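Local coordinates for protein glypican-1 (Homo sapiens, PDB 4YWT) that carries heparan sulfate chains at the cell surface and, through them, binds alpha-4(V) collagen and takes part in Schwann cell myelination, at residues A[41-46]-A[77-82]; A[56-61]-A[71-76]; A[123-126]-A[132-135]. The protein carries 3 engineered substitutions. One frame throughout, in Å; residues are numbered along the deposited sequence.

All three contacts use the long helix 70-129 of the elongated, predominantly helical glypican core. Interactions 1 and 2 sit near its start, with centres about 11 Å apart, and they touch: Phe43 packs on Asn75 and Ala77 on Ile60. In both, the loop between helix 32-39 and helix 70-129 folds back on the helix it leads into, interaction 2 being nested inside the loop that interaction 1 closes. Interaction 3 follows later in the chain, at the helix's far end, where it turns into helix 131-134; its centre lies about 73 Å from that of interaction 1. One helix thus links the disulfide-bonded end of the molecule to the opposite end.

Interaction 1 of 3, residues A[41-46]-A[77-82]; sequences KGFSLS and ANRSHA
Lys41 and Arg79 mark the closest backbone approach, CA to CA 8.5 Å, between the irregular loop 41-46 and residues 77-82 of helix 70-129, a gap bridged by the arginine side chain. Arg79 leaves the helix with CG anti to the backbone N (chi1 -178°), then bends at chi2 and chi3, which brings its guanidinium edge to the carbonyl of Lys41. Both terminal nitrogens share that one oxygen: NH2 of Arg79 bonds to Lys41 O, though the modelled 2.4 Å is too short to be taken literally, while the bond from Arg79 NH1 to Lys41 O, 3.0 Å, is weak and bent to 124°. Phe43 comes over one face of the guanidinium, its CE2 3.7 Å from Arg79 CZ, with ring and guanidinium planes 27° apart. The group is therefore held at its edge by a carbonyl and covered on one face by an aromatic ring. The Phe43 ring also meets that of Tyr38, the two planes nearly parallel.

The aliphatic part of Lys41 runs across Arg79, CG 3.5 Å from Arg79 NH1. Its NZ, though 4.0 Å from Arg79 NH1, is hydrogen-bonded to Tyr254, with Glu83 a long, weak ion partner that may ease the like charges. Here a helix-borne arginine binds a loop carbonyl at the molecular surface, tying the loop after helix 32-39 to the N-terminal part of helix 70-129 in the glypican fold.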
loop_
_atom_site.group_PDB
_atom_site.type_symbol
_atom_site.label_atom_id
_atom_site.label_comp_id
_atom_site.label_asym_id
_atom_site.label_seq_id
_atom_site.Cartn_x
_atom_site.Cartn_y
_atom_site.Cartn_z
ATOM N N LYS A 41 33.850 13.194 -11.698
ATOM C CA LYS A 41 33.105 12.458 -10.690
ATOM C C LYS A 41 33.670 12.692 -9.291
ATOM O O LYS A 41 33.338 11.973 -8.350
ATOM C CB LYS A 41 33.102 10.965 -11.022
ATOM C CG LYS A 41 32.137 10.593 -12.133
ATOM C CD LYS A 41 32.190 9.109 -12.446
ATOM C CE LYS A 41 30.941 8.664 -13.188
ATOM N NZ LYS A 41 29.718 8.825 -12.351
ATOM N N GLY A 42 34.528 13.700 -9.162
ATOM C CA GLY A 42 35.025 14.116 -7.863
ATOM C C GLY A 42 36.196 13.311 -7.327
ATOM O O GLY A 42 36.377 13.203 -6.115
ATOM N N PHE A 43 36.994 12.750 -8.228
ATOM C CA PHE A 43 38.180 12.002 -7.828
ATOM C C PHE A 43 39.430 12.611 -8.457
ATOM O O PHE A 43 39.339 13.349 -9.438
ATOM C CB PHE A 43 38.054 10.531 -8.220
ATOM C CG PHE A 43 36.859 9.841 -7.631
ATOM C CD1 PHE A 43 36.779 9.607 -6.267
ATOM C CD2 PHE A 43 35.823 9.407 -8.442
ATOM C CE1 PHE A 43 35.680 8.969 -5.723
ATOM C CE2 PHE A 43 34.725 8.766 -7.905
ATOM C CZ PHE A 43 34.653 8.545 -6.543
ATOM N N SER A 44 40.592 12.304 -7.886
ATOM C CA SER A 44 41.853 12.882 -8.346
ATOM C C SER A 44 42.185 12.482 -9.779
ATOM O O SER A 44 42.156 11.303 -10.128
ATOM C CB SER A 44 42.999 12.467 -7.420
ATOM O OG SER A 44 42.915 13.124 -6.168
ATOM N N LEU A 45 42.503 13.475 -10.605
ATOM C CA LEU A 45 42.934 13.224 -11.975
ATOM C C LEU A 45 44.327 12.603 -11.985
ATOM O O LEU A 45 44.726 11.958 -12.955
ATOM C CB LEU A 45 42.931 14.519 -12.795
ATOM C CG LEU A 45 41.599 15.029 -13.355
ATOM C CD1 LEU A 45 40.703 15.583 -12.256
ATOM C CD2 LEU A 45 41.843 16.079 -14.430
ATOM N N SER A 46 45.058 12.806 -10.894
ATOM C CA SER A 46 46.411 12.282 -10.754
ATOM C C SER A 46 46.417 10.759 -10.663
ATOM O O SER A 46 47.403 10.113 -11.019
ATOM C CB SER A 46 47.088 12.881 -9.520
ATOM O OG SER A 46 46.368 12.563 -8.341
ATOM N N ALA A 77 33.580 1.795 -7.916
ATOM C CA ALA A 77 32.708 0.806 -7.288
ATOM C C ALA A 77 31.780 1.476 -6.276
ATOM O O ALA A 77 30.550 1.329 -6.344
ATOM C CB ALA A 77 33.532 -0.281 -6.619
ATOM N N ASN A 78 32.382 2.213 -5.342
ATOM C CA ASN A 78 31.632 3.002 -4.369
ATOM C C ASN A 78 30.594 3.889 -5.044
ATOM O O ASN A 78 29.438 3.966 -4.609
ATOM C CB ASN A 78 32.583 3.864 -3.535
ATOM C CG ASN A 78 32.863 3.273 -2.167
ATOM O OD1 ASN A 78 33.598 2.294 -2.037
ATOM N ND2 ASN A 78 32.284 3.877 -1.134
ATOM N N ARG A 79 31.016 4.546 -6.121
ATOM C CA ARG A 79 30.143 5.440 -6.870
ATOM C C ARG A 79 28.917 4.717 -7.419
ATOM O O ARG A 79 27.786 5.111 -7.140
ATOM C CB ARG A 79 30.908 6.102 -8.016
ATOM C CG ARG A 79 30.068 7.085 -8.808
ATOM C CD ARG A 79 29.494 8.148 -7.886
ATOM N NE ARG A 79 30.544 8.858 -7.163
ATOM C CZ ARG A 79 31.189 9.914 -7.642
ATOM N NH1 ARG A 79 30.878 10.388 -8.840
ATOM N NH2 ARG A 79 32.134 10.503 -6.923
ATOM N N SER A 80 29.149 3.662 -8.194
ATOM C CA SER A 80 28.058 2.906 -8.804
ATOM C C SER A 80 27.110 2.328 -7.752
ATOM O O SER A 80 25.882 2.349 -7.925
ATOM C CB SER A 80 28.617 1.784 -9.684
ATOM O OG SER A 80 29.543 0.986 -8.971
ATOM N N HIS A 81 27.682 1.825 -6.660
ATOM C CA HIS A 81 26.886 1.295 -5.557
ATOM C C HIS A 81 25.961 2.365 -4.972
ATOM O O HIS A 81 24.741 2.162 -4.854
ATOM C CB HIS A 81 27.800 0.732 -4.467
ATOM C CG HIS A 81 27.071 0.262 -3.247
ATOM N ND1 HIS A 81 26.824 1.081 -2.167
ATOM C CD2 HIS A 81 26.537 -0.943 -2.937
ATOM C CE1 HIS A 81 26.169 0.400 -1.244
ATOM N NE2 HIS A 81 25.981 -0.829 -1.686
ATOM N N ALA A 82 26.551 3.505 -4.618
ATOM C CA ALA A 82 25.793 4.629 -4.077
ATOM C C ALA A 82 24.691 5.070 -5.038
ATOM O O ALA A 82 23.584 5.418 -4.616
ATOM C CB ALA A 82 26.723 5.792 -3.770
#

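Interaction 2 of 3, residues A[56-61]-A[71-76]; sequences EHLRIC and EMEENL
Glu73 reaches out from helix 70-129 into a bend of loop 56-61 and gathers three successive backbone N-H groups, those of Arg59, Ile60 and Cys61, on its carboxylate. With chi1 at -154° the side chain points away from its own backbone N, and it stays extended beyond CG, which carries the acid from the helix surface to the loop. OE1 of Glu73 takes Arg59 N at 3.1 Å through its syn lone pair. OE2 accepts twice: Ile60 N, at 2.9 Å from Glu73 OE2, comes from above the carboxylate plane, 40° out of it, whereas Cys61 N, also 2.9 Å from Glu73 OE2, arrives nearly in line with the C-O bond. With both oxygens engaged, the carboxylate's rotation is fixed, and the donors probably favour its charged form.

The tight part is this buried acid and what surrounds it. CB of Leu58 lies 3.6 Å from Glu73 OE2, CB of Ile60 3.5 Å from the same oxygen, and Met250 of helix 243-253 packs on Glu73, Ile60 and Cys61. The looser side is that of Arg59: its CB stays 3.9 Å from Glu73 OE1, while the exposed chain bends at chi2 and chi3 and leads its guanidinium away, leaving NE 6.8 Å from Glu73 OE1.

Cys61 also forms a disulfide with Cys255, so the end of the bend is tied covalently as well as held by the acid. A helix-borne carboxylate accepting from three consecutive loop amides here shapes the disulfide-bonded, cysteine-rich end of the glypican fold.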
loop_
_atom_site.group_PDB
_atom_site.type_symbol
_atom_site.label_atom_id
_atom_site.label_comp_id
_atom_site.label_asym_id
_atom_site.label_seq_id
_atom_site.Cartn_x
_atom_site.Cartn_y
_atom_site.Cartn_z
ATOM N N GLU A 56 46.814 -6.300 -13.851
ATOM C CA GLU A 56 47.030 -7.281 -12.786
ATOM C C GLU A 56 46.200 -6.998 -11.531
ATOM O O GLU A 56 45.667 -7.916 -10.910
ATOM C CB GLU A 56 48.520 -7.353 -12.405
ATOM C CG GLU A 56 49.053 -6.114 -11.689
ATOM C CD GLU A 56 49.960 -6.438 -10.512
ATOM O OE1 GLU A 56 51.027 -7.059 -10.709
ATOM O OE2 GLU A 56 49.583 -6.077 -9.376
ATOM N N HIS A 57 46.081 -5.722 -11.181
ATOM C CA HIS A 57 45.605 -5.314 -9.867
ATOM C C HIS A 57 44.096 -5.389 -9.701
ATOM O O HIS A 57 43.594 -5.355 -8.575
ATOM C CB HIS A 57 46.075 -3.890 -9.589
ATOM C CG HIS A 57 45.631 -2.905 -10.622
ATOM N ND1 HIS A 57 46.164 -2.868 -11.892
ATOM C CD2 HIS A 57 44.688 -1.933 -10.581
ATOM C CE1 HIS A 57 45.578 -1.908 -12.586
ATOM N NE2 HIS A 57 44.678 -1.327 -11.813
ATOM N N LEU A 58 43.379 -5.486 -10.817
ATOM C CA LEU A 58 41.927 -5.394 -10.787
ATOM C C LEU A 58 41.322 -6.510 -9.945
ATOM O O LEU A 58 41.539 -7.694 -10.209
ATOM C CB LEU A 58 41.369 -5.456 -12.212
ATOM C CG LEU A 58 42.019 -4.556 -13.268
ATOM C CD1 LEU A 58 41.491 -4.903 -14.652
ATOM C CD2 LEU A 58 41.791 -3.085 -12.956
ATOM N N ARG A 59 40.561 -6.119 -8.927
ATOM C CA ARG A 59 39.816 -7.065 -8.107
ATOM C C ARG A 59 38.478 -7.449 -8.733
ATOM O O ARG A 59 38.032 -8.589 -8.610
ATOM C CB ARG A 59 39.606 -6.497 -6.702
ATOM C CG ARG A 59 40.903 -6.293 -5.927
ATOM C CD ARG A 59 41.511 -7.619 -5.466
ATOM N NE ARG A 59 40.695 -8.292 -4.457
ATOM C CZ ARG A 59 40.932 -9.517 -3.996
ATOM N NH1 ARG A 59 41.965 -10.214 -4.449
ATOM N NH2 ARG A 59 40.136 -10.046 -3.076
ATOM N N ILE A 60 37.840 -6.489 -9.397
ATOM C CA ILE A 60 36.486 -6.684 -9.913
ATOM C C ILE A 60 36.441 -6.833 -11.432
ATOM O O ILE A 60 36.063 -7.886 -11.945
ATOM C CB ILE A 60 35.558 -5.524 -9.502
ATOM C CG1 ILE A 60 35.557 -5.354 -7.982
ATOM C CG2 ILE A 60 34.145 -5.762 -10.015
ATOM C CD1 ILE A 60 35.135 -3.978 -7.522
ATOM N N CYS A 61 36.804 -5.768 -12.143
ATOM C CA CYS A 61 36.813 -5.783 -13.603
ATOM C C CYS A 61 37.689 -6.912 -14.130
ATOM O O CYS A 61 38.733 -7.208 -13.547
ATOM C CB CYS A 61 37.298 -4.439 -14.154
ATOM S SG CYS A 61 36.292 -3.019 -13.668
ATOM N N GLU A 71 42.802 2.430 -6.693
ATOM C CA GLU A 71 42.035 3.541 -6.143
ATOM C C GLU A 71 40.876 3.909 -7.065
ATOM O O GLU A 71 39.765 4.177 -6.605
ATOM C CB GLU A 71 42.938 4.755 -5.916
ATOM C CG GLU A 71 43.996 4.548 -4.842
ATOM C CD GLU A 71 45.109 5.578 -4.908
ATOM O OE1 GLU A 71 44.841 6.716 -5.347
ATOM O OE2 GLU A 71 46.251 5.253 -4.518
ATOM N N MET A 72 41.144 3.912 -8.367
ATOM C CA MET A 72 40.120 4.207 -9.362
ATOM C C MET A 72 38.996 3.178 -9.333
ATOM O O MET A 72 37.819 3.536 -9.305
ATOM C CB MET A 72 40.729 4.266 -10.765
ATOM C CG MET A 72 41.660 5.442 -10.997
ATOM S SD MET A 72 42.283 5.492 -12.687
ATOM C CE MET A 72 40.750 5.628 -13.605
ATOM N N GLU A 73 39.369 1.901 -9.339
ATOM C CA GLU A 73 38.398 0.813 -9.336
ATOM C C GLU A 73 37.520 0.868 -8.090
ATOM O O GLU A 73 36.292 0.768 -8.178
ATOM C CB GLU A 73 39.109 -0.541 -9.424
ATOM C CG GLU A 73 38.264 -1.651 -10.038
ATOM C CD GLU A 73 38.860 -3.030 -9.819
ATOM O OE1 GLU A 73 39.649 -3.194 -8.866
ATOM O OE2 GLU A 73 38.542 -3.949 -10.604
ATOM N N GLU A 74 38.156 1.037 -6.934
ATOM C CA GLU A 74 37.434 1.135 -5.669
ATOM C C GLU A 74 36.478 2.328 -5.661
ATOM O O GLU A 74 35.298 2.191 -5.316
ATOM C CB GLU A 74 38.415 1.239 -4.500
ATOM C CG GLU A 74 39.162 -0.052 -4.199
ATOM C CD GLU A 74 40.172 0.105 -3.079
ATOM O OE1 GLU A 74 40.503 1.257 -2.729
ATOM O OE2 GLU A 74 40.634 -0.926 -2.544
ATOM N N ASN A 75 36.993 3.493 -6.049
ATOM C CA ASN A 75 36.193 4.713 -6.105
ATOM C C ASN A 75 34.969 4.569 -7.005
ATOM O O ASN A 75 33.855 4.936 -6.620
ATOM C CB ASN A 75 37.050 5.887 -6.581
ATOM C CG ASN A 75 37.944 6.439 -5.486
ATOM O OD1 ASN A 75 37.602 6.390 -4.305
ATOM N ND2 ASN A 75 39.096 6.974 -5.876
ATOM N N LEU A 76 35.180 4.031 -8.201
ATOM C CA LEU A 76 34.090 3.828 -9.149
ATOM C C LEU A 76 33.084 2.803 -8.630
ATOM O O LEU A 76 31.881 2.927 -8.872
ATOM C CB LEU A 76 34.640 3.393 -10.509
ATOM C CG LEU A 76 35.382 4.478 -11.293
ATOM C CD1 LEU A 76 35.987 3.907 -12.565
ATOM C CD2 LEU A 76 34.451 5.639 -11.614
#

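Interaction 3 of 3, residues A[123-126]-A[132-135]; sequences ATFP and LYTQ
Phe125, near the end of helix 70-129, meets the ring of Tyr133 from the short helix 131-134 with its CB over one face. That CB lies 3.8 Å from the Tyr133 ring centroid and 19° off the ring normal, a CH-pi contact displaced toward the CG side, where Phe125 CB to Tyr133 CG is 3.6 Å. Beyond CB the phenylalanine ring turns its edge to the same tyrosine ring in an offset edge-to-face pair, centroids 5.5 Å apart and planes at 80°. CD2 of Phe125 is the nearest ring atom, 3.7 Å from Tyr133 CD1. Pro126 lies alongside the tyrosine, its CD 3.8 Å from Tyr133 CD2, and farther toward the surface its CB meets the methyl CG2 of Thr134 at 4.1 Å.

What positions these groups begins with the tyrosine's first torsion: a chi1 of 160° swings the ring off its own amide side and back across the turn, where it also packs on Leu121 and Gln122 one turn earlier in helix 70-129. The Phe125 ring also meets Phe129 edge-to-face and touches Ala321 and Ile324 of helix 316-328. Pro126 has no amide proton to give to the preceding turn, and helix 70-129 kinks there. Thr134 OG1 is hydrogen-bonded to the carbonyl of Gly130, just before the short helix.

The contact is a corner between two consecutive helices, in which an aromatic pair packs the inside of the sharp turn between them, at the end of the molecule remote from its cysteine-rich region.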
loop_
_atom_site.group_PDB
_atom_site.type_symbol
_atom_site.label_atom_id
_atom_site.label_comp_id
_atom_site.label_asym_id
_atom_site.label_seq_id
_atom_site.Cartn_x
_atom_site.Cartn_y
_atom_site.Cartn_z
ATOM N N ALA A 123 -28.363 18.784 13.101
ATOM C CA ALA A 123 -28.944 19.985 12.513
ATOM C C ALA A 123 -30.396 19.792 12.071
ATOM O O ALA A 123 -31.209 20.710 12.189
ATOM C CB ALA A 123 -28.101 20.448 11.339
ATOM N N THR A 124 -30.724 18.606 11.565
ATOM C CA THR A 124 -32.040 18.392 10.963
ATOM C C THR A 124 -33.060 17.727 11.891
ATOM O O THR A 124 -34.257 17.993 11.789
ATOM C CB THR A 124 -31.929 17.540 9.687
ATOM O OG1 THR A 124 -31.384 16.256 10.012
ATOM C CG2 THR A 124 -31.032 18.226 8.668
ATOM N N PHE A 125 -32.588 16.863 12.786
ATOM C CA PHE A 125 -33.479 16.100 13.666
ATOM C C PHE A 125 -34.387 16.924 14.598
ATOM O O PHE A 125 -35.550 16.563 14.771
ATOM C CB PHE A 125 -32.662 15.116 14.509
ATOM C CG PHE A 125 -32.510 13.760 13.878
ATOM C CD1 PHE A 125 -32.253 13.636 12.522
ATOM C CD2 PHE A 125 -32.625 12.609 14.641
ATOM C CE1 PHE A 125 -32.116 12.390 11.938
ATOM C CE2 PHE A 125 -32.488 11.360 14.063
ATOM C CZ PHE A 125 -32.232 11.251 12.709
ATOM N N PRO A 126 -33.873 18.011 15.215
ATOM C CA PRO A 126 -34.779 18.768 16.091
ATOM C C PRO A 126 -36.020 19.301 15.378
ATOM O O PRO A 126 -37.087 19.375 15.984
ATOM C CB PRO A 126 -33.905 19.927 16.592
ATOM C CG PRO A 126 -32.731 19.970 15.665
ATOM C CD PRO A 126 -32.505 18.554 15.264
ATOM N N LEU A 132 -38.577 14.373 20.729
ATOM C CA LEU A 132 -38.220 12.980 20.489
ATOM C C LEU A 132 -36.712 12.830 20.343
ATOM O O LEU A 132 -36.111 11.914 20.906
ATOM C CB LEU A 132 -38.918 12.447 19.238
ATOM C CG LEU A 132 -40.352 11.942 19.386
ATOM C CD1 LEU A 132 -40.742 11.120 18.171
ATOM C CD2 LEU A 132 -40.517 11.134 20.662
ATOM N N TYR A 133 -36.103 13.738 19.587
ATOM C CA TYR A 133 -34.658 13.717 19.411
ATOM C C TYR A 133 -33.933 14.453 20.530
ATOM O O TYR A 133 -32.998 13.914 21.122
ATOM C CB TYR A 133 -34.250 14.331 18.070
ATOM C CG TYR A 133 -32.798 14.755 18.069
ATOM C CD1 TYR A 133 -31.782 13.809 18.046
ATOM C CD2 TYR A 133 -32.443 16.097 18.121
ATOM C CE1 TYR A 133 -30.456 14.185 18.063
ATOM C CE2 TYR A 133 -31.116 16.482 18.137
ATOM C CZ TYR A 133 -30.128 15.521 18.106
ATOM O OH TYR A 133 -28.803 15.894 18.121
ATOM N N THR A 134 -34.356 15.685 20.804
ATOM C CA THR A 134 -33.600 16.574 21.688
ATOM C C THR A 134 -33.409 16.016 23.100
ATOM O O THR A 134 -32.436 16.349 23.774
ATOM C CB THR A 134 -34.265 17.960 21.801
ATOM O OG1 THR A 134 -35.605 17.814 22.282
ATOM C CG2 THR A 134 -34.289 18.654 20.445
ATOM N N GLN A 135 -34.331 15.167 23.543
ATOM C CA GLN A 135 -34.227 14.565 24.869
ATOM C C GLN A 135 -33.567 13.191 24.817
ATOM O O GLN A 135 -33.527 12.471 25.814
ATOM C CB GLN A 135 -35.606 14.462 25.523
ATOM C CG GLN A 135 -36.234 15.809 25.826
ATOM C CD GLN A 135 -35.439 16.600 26.848
ATOM O OE1 GLN A 135 -34.673 17.498 26.494
ATOM N NE2 GLN A 135 -35.615 16.269 28.121
#